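Local coordinates for (S)-ureidoglycine aminohydrolase (Escherichia coli, PDB 1RC6), which hydrolyses (S)-ureidoglycine to (S)-ureidoglycolate and ammonia, a manganese-dependent deamination in the anaerobic use of allantoin as a nitrogen source, at residues 65-70 with 124-129; 85-90 with 101-106. One frame throughout, in Å; residues are numbered along the deposited sequence.

Interaction 1. Residues 65-70 with 124-129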
loop_
_atom_site.group_PDB
_atom_site.type_symbol
_atom_site.label_atom_id
_atom_site.label_comp_id
_atom_site.label_asym_id
_atom_site.label_seq_id
_atom_site.Cartn_x
_atom_site.Cartn_y
_atom_site.Cartn_z
ATOM N N THR A 65 2.205 -5.116 -11.576
ATOM C CA THR A 65 3.537 -5.350 -12.106
ATOM C C THR A 65 3.517 -4.810 -13.543
ATOM O O THR A 65 2.693 -5.214 -14.385
ATOM C CB THR A 65 3.931 -6.847 -12.100
ATOM O OG1 THR A 65 3.344 -7.494 -13.228
ATOM C CG2 THR A 65 3.457 -7.520 -10.819
ATOM N N LEU A 66 4.422 -3.874 -13.801
ATOM C CA LEU A 66 4.529 -3.240 -15.101
ATOM C C LEU A 66 5.486 -3.952 -16.023
ATOM O O LEU A 66 6.646 -4.174 -15.682
ATOM C CB LEU A 66 4.991 -1.803 -14.920
ATOM C CG LEU A 66 4.168 -1.054 -13.868
ATOM C CD1 LEU A 66 4.924 0.188 -13.436
ATOM C CD2 LEU A 66 2.772 -0.719 -14.428
ATOM N N HIS A 67 4.993 -4.323 -17.192
ATOM C CA HIS A 67 5.849 -4.956 -18.180
ATOM C C HIS A 67 6.425 -3.815 -19.026
ATOM O O HIS A 67 6.285 -2.640 -18.658
ATOM C CB HIS A 67 5.027 -5.940 -19.011
ATOM C CG HIS A 67 4.551 -7.117 -18.220
ATOM N ND1 HIS A 67 3.215 -7.430 -18.070
ATOM C CD2 HIS A 67 5.232 -8.006 -17.458
ATOM C CE1 HIS A 67 3.095 -8.455 -17.244
ATOM N NE2 HIS A 67 4.304 -8.822 -16.858
ATOM N N GLN A 68 7.080 -4.135 -20.137
ATOM C CA GLN A 68 7.637 -3.086 -20.975
ATOM C C GLN A 68 6.528 -2.152 -21.444
ATOM O O GLN A 68 5.570 -2.583 -22.084
ATOM C CB GLN A 68 8.349 -3.695 -22.169
ATOM C CG GLN A 68 9.352 -4.733 -21.761
ATOM C CD GLN A 68 10.123 -5.292 -22.921
ATOM O OE1 GLN A 68 9.609 -5.385 -24.044
ATOM N NE2 GLN A 68 11.356 -5.690 -22.660
ATOM N N ASN A 69 6.669 -0.873 -21.112
ATOM C CA ASN A 69 5.685 0.140 -21.471
ATOM C C ASN A 69 4.395 -0.023 -20.699
ATOM O O ASN A 69 3.359 0.526 -21.074
ATOM C CB ASN A 69 5.385 0.102 -22.962
ATOM C CG ASN A 69 6.559 0.548 -23.793
ATOM O OD1 ASN A 69 7.419 -0.258 -24.152
ATOM N ND2 ASN A 69 6.616 1.849 -24.089
ATOM N N GLY A 70 4.465 -0.785 -19.617
ATOM C CA GLY A 70 3.291 -1.003 -18.806
ATOM C C GLY A 70 3.092 0.179 -17.883
ATOM O O GLY A 70 4.061 0.753 -17.377
ATOM N N ALA A 124 13.557 -1.911 -18.978
ATOM C CA ALA A 124 13.236 -3.054 -19.824
ATOM C C ALA A 124 12.541 -4.160 -19.053
ATOM O O ALA A 124 11.536 -4.700 -19.502
ATOM C CB ALA A 124 14.499 -3.586 -20.466
ATOM N N GLU A 125 13.087 -4.500 -17.893
ATOM C CA GLU A 125 12.526 -5.545 -17.055
ATOM C C GLU A 125 11.278 -5.014 -16.374
ATOM O O GLU A 125 11.028 -3.815 -16.365
ATOM C CB GLU A 125 13.533 -5.981 -15.992
ATOM C CG GLU A 125 14.986 -5.936 -16.428
ATOM C CD GLU A 125 15.578 -4.537 -16.348
ATOM O OE1 GLU A 125 15.119 -3.637 -17.083
ATOM O OE2 GLU A 125 16.508 -4.331 -15.539
ATOM N N ASP A 126 10.501 -5.916 -15.793
ATOM C CA ASP A 126 9.277 -5.533 -15.113
ATOM C C ASP A 126 9.521 -4.675 -13.882
ATOM O O ASP A 126 10.443 -4.918 -13.106
ATOM C CB ASP A 126 8.471 -6.776 -14.710
ATOM C CG ASP A 126 7.828 -7.471 -15.899
ATOM O OD1 ASP A 126 7.615 -6.807 -16.937
ATOM O OD2 ASP A 126 7.517 -8.674 -15.795
ATOM N N SER A 127 8.688 -3.657 -13.719
ATOM C CA SER A 127 8.768 -2.782 -12.571
ATOM C C SER A 127 7.475 -3.025 -11.811
ATOM O O SER A 127 6.396 -3.035 -12.398
ATOM C CB SER A 127 8.870 -1.325 -13.013
ATOM O OG SER A 127 10.140 -1.062 -13.584
ATOM N N GLN A 128 7.578 -3.240 -10.505
ATOM C CA GLN A 128 6.394 -3.513 -9.704
ATOM C C GLN A 128 5.949 -2.327 -8.862
ATOM O O GLN A 128 6.748 -1.696 -8.179
ATOM C CB GLN A 128 6.649 -4.732 -8.826
ATOM C CG GLN A 128 5.529 -5.056 -7.879
ATOM C CD GLN A 128 5.634 -6.462 -7.344
ATOM O OE1 GLN A 128 5.246 -7.409 -8.024
ATOM N NE2 GLN A 128 6.173 -6.613 -6.129
ATOM N N ILE A 129 4.649 -2.055 -8.896
ATOM C CA ILE A 129 4.077 -0.926 -8.181
ATOM C C ILE A 129 2.931 -1.253 -7.204
ATOM O O ILE A 129 2.227 -2.256 -7.350
ATOM C CB ILE A 129 3.626 0.125 -9.240
ATOM C CG1 ILE A 129 4.333 1.434 -8.951
ATOM C CG2 ILE A 129 2.132 0.251 -9.324
ATOM C CD1 ILE A 129 5.840 1.329 -9.163
#
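Leu66 and Ser127 form the antiparallel hydrogen-bonded pair that joins strand 60-67 to strand 127-135. Leu66 N donates to Ser127 O at 2.6 Å, and Ser127 N returns a bond to Leu66 O at 2.9 Å. With CG anti to its carbonyl carbon (chi1 -50°), Leu66 lays CB and CG against the same Ser127 carbonyl, while CD1 runs on toward Ile129 CB, 4.4 Å away. Ser127 lies on that face too, its OG hydrogen-bonded to Asn121 and to Asn91 O. On the other face Thr65 and Gln128 are a non-hydrogen-bonded pair: Gln128 extends its chain with CG anti to the backbone N (chi1 176°), and its OE1 meets Thr65 CG2 at 3.3 Å. Asp126 lies beside the His67 ring, modelled too close for its detail to be trusted. Farther along, at the type II turn from His67 to Gly70, Gln68 NE2 reaches back to Ala124 O in a weak bond of 3.3 Å. The chemistry is thus graded along this cupin sheet: paired backbone bonds and a buried, largely apolar face, its one hydroxyl satisfied, secure the strands, whereas at the exposed end the side-chain bonding is down to one weak bond from Gln68.

Interaction 2. Residues 85-90 with 101-106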
loop_
_atom_site.group_PDB
_atom_site.type_symbol
_atom_site.label_atom_id
_atom_site.label_comp_id
_atom_site.label_asym_id
_atom_site.label_seq_id
_atom_site.Cartn_x
_atom_site.Cartn_y
_atom_site.Cartn_z
ATOM N N LEU A 85 1.227 6.222 -4.888
ATOM C CA LEU A 85 1.938 5.169 -5.591
ATOM C C LEU A 85 3.271 4.883 -4.910
ATOM O O LEU A 85 3.942 5.796 -4.451
ATOM C CB LEU A 85 2.175 5.583 -7.051
ATOM C CG LEU A 85 2.975 4.647 -7.973
ATOM C CD1 LEU A 85 2.788 5.056 -9.426
ATOM C CD2 LEU A 85 4.436 4.669 -7.593
ATOM N N TYR A 86 3.651 3.609 -4.846
ATOM C CA TYR A 86 4.910 3.223 -4.234
ATOM C C TYR A 86 5.626 2.196 -5.106
ATOM O O TYR A 86 5.074 1.152 -5.436
ATOM C CB TYR A 86 4.674 2.632 -2.849
ATOM C CG TYR A 86 5.931 2.111 -2.210
ATOM C CD1 TYR A 86 6.727 2.933 -1.427
ATOM C CD2 TYR A 86 6.361 0.806 -2.441
ATOM C CE1 TYR A 86 7.927 2.481 -0.887
ATOM C CE2 TYR A 86 7.560 0.338 -1.911
ATOM C CZ TYR A 86 8.342 1.184 -1.138
ATOM O OH TYR A 86 9.562 0.753 -0.662
ATOM N N VAL A 87 6.860 2.505 -5.481
ATOM C CA VAL A 87 7.633 1.603 -6.304
ATOM C C VAL A 87 8.221 0.503 -5.447
ATOM O O VAL A 87 9.162 0.721 -4.691
ATOM C CB VAL A 87 8.785 2.319 -7.024
ATOM C CG1 VAL A 87 9.586 1.298 -7.834
ATOM C CG2 VAL A 87 8.234 3.428 -7.926
ATOM N N ILE A 88 7.647 -0.684 -5.569
ATOM C CA ILE A 88 8.116 -1.829 -4.821
ATOM C C ILE A 88 9.494 -2.236 -5.346
ATOM O O ILE A 88 10.371 -2.630 -4.578
ATOM C CB ILE A 88 7.110 -2.994 -4.957
ATOM C CG1 ILE A 88 5.782 -2.597 -4.300
ATOM C CG2 ILE A 88 7.666 -4.251 -4.322
ATOM C CD1 ILE A 88 4.632 -3.515 -4.634
ATOM N N SER A 89 9.686 -2.119 -6.653
ATOM C CA SER A 89 10.956 -2.476 -7.265
ATOM C C SER A 89 10.991 -2.033 -8.729
ATOM O O SER A 89 9.946 -1.915 -9.377
ATOM C CB SER A 89 11.147 -3.977 -7.217
ATOM O OG SER A 89 10.269 -4.585 -8.145
ATOM N N GLY A 90 12.195 -1.785 -9.240
ATOM C CA GLY A 90 12.329 -1.370 -10.621
ATOM C C GLY A 90 12.422 0.125 -10.750
ATOM O O GLY A 90 12.832 0.808 -9.819
ATOM N N PHE A 101 8.468 12.581 -12.469
ATOM C CA PHE A 101 9.279 11.991 -11.417
ATOM C C PHE A 101 9.875 10.663 -11.861
ATOM O O PHE A 101 9.176 9.804 -12.396
ATOM C CB PHE A 101 8.435 11.785 -10.159
ATOM C CG PHE A 101 7.654 13.003 -9.745
ATOM C CD1 PHE A 101 6.443 13.303 -10.347
ATOM C CD2 PHE A 101 8.144 13.859 -8.761
ATOM C CE1 PHE A 101 5.719 14.444 -9.975
ATOM C CE2 PHE A 101 7.444 14.993 -8.384
ATOM C CZ PHE A 101 6.222 15.288 -8.995
ATOM N N ALA A 102 11.177 10.512 -11.653
ATOM C CA ALA A 102 11.864 9.287 -12.016
ATOM C C ALA A 102 11.944 8.507 -10.717
ATOM O O ALA A 102 12.824 8.747 -9.885
ATOM C CB ALA A 102 13.263 9.593 -12.548
ATOM N N LEU A 103 11.017 7.575 -10.543
ATOM C CA LEU A 103 10.972 6.791 -9.326
ATOM C C LEU A 103 11.680 5.451 -9.420
ATOM O O LEU A 103 11.458 4.668 -10.346
ATOM C CB LEU A 103 9.514 6.589 -8.914
ATOM C CG LEU A 103 8.730 7.899 -8.773
ATOM C CD1 LEU A 103 7.261 7.596 -8.511
ATOM C CD2 LEU A 103 9.321 8.741 -7.662
ATOM N N SER A 104 12.542 5.199 -8.445
ATOM C CA SER A 104 13.280 3.948 -8.373
ATOM C C SER A 104 12.703 3.227 -7.156
ATOM O O SER A 104 11.765 3.723 -6.532
ATOM C CB SER A 104 14.767 4.223 -8.151
ATOM O OG SER A 104 14.993 4.682 -6.822
ATOM N N GLU A 105 13.260 2.073 -6.807
ATOM C CA GLU A 105 12.745 1.357 -5.659
ATOM C C GLU A 105 12.594 2.303 -4.474
ATOM O O GLU A 105 13.457 3.144 -4.224
ATOM C CB GLU A 105 13.661 0.201 -5.270
ATOM C CG GLU A 105 13.162 -0.517 -4.034
ATOM C CD GLU A 105 14.033 -1.673 -3.640
ATOM O OE1 GLU A 105 14.208 -2.588 -4.474
ATOM O OE2 GLU A 105 14.537 -1.667 -2.495
ATOM N N GLY A 106 11.493 2.170 -3.746
ATOM C CA GLY A 106 11.273 3.039 -2.607
ATOM C C GLY A 106 10.729 4.398 -3.012
ATOM O O GLY A 106 10.332 5.187 -2.162
#
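Leu85 starts the contact from inside the cupin barrel, its CD2 coming within 4.2 Å of Leu103 CD1 as the two side chains cross at a slant. Ile92 touches both leucines, so the pair belongs to a larger apolar cluster. Tyr86 sets off from the opposite side of its strand, yet the end of its ring comes back to the second segment, where OH lies 3.5 Å from Gly106 CA; Leu207 of the C-terminal cupin half packs on the same tyrosine. Val87 turns toward 101-106 and wedges in by both methyls. CG2, beside the backbone N, meets Leu103 CB at 3.6 Å, while CG1, anti to that N (chi1 178°), lies against Ser104 O, and CB is also 3.3 Å from this oxygen. The Val87 carbonyl O accepts Gly106 N at 2.9 Å, with an N-H...O angle of 158°. At Ile88 the chain turns a corner, and with Ser89 it forms a classic beta bulge facing Gln128. Here the extended aliphatic part of Glu105 passes the Ile88 carbonyl, CG being 3.5 Å from Ile88 O. Gly90, at backbone angles suited to glycine, brings its O to Ser104 CA in a CH...O contact of 3.5 Å. A single conventional hydrogen bond therefore crosses between the segments, from Gly106 to Val87, where strand 107-111 starts to pair with strand 81-89; the rest is apolar packing, with Val87 and Leu103 at its buried centre, together with carbon-to-carbonyl contacts that include Glu105 at the exposed margin.

From the N terminus, strand 60-67 leads through the turn at 67-70 to strand 81-89, the first partner in interaction 2. The chain bends at its bulge, runs out along 91-96 and back along 99-104, and at 106 closes that short loop against 85-90. It then continues through 107-111 and 118-121 before 124-129 returns to 65-70, closing the longer loop of interaction 1 around the first. Strand 127-135 lies between 60-67 and 81-89 in the six-stranded sheet, and Gln128 joins the contacts through backbone bonds with Ile88 and Ser89. Ile129 packs on Leu85 and Val87 within this sheet, and Ile92 of strand 91-96, touching Leu66, Ile129 and Leu103, joins it to the three-stranded one.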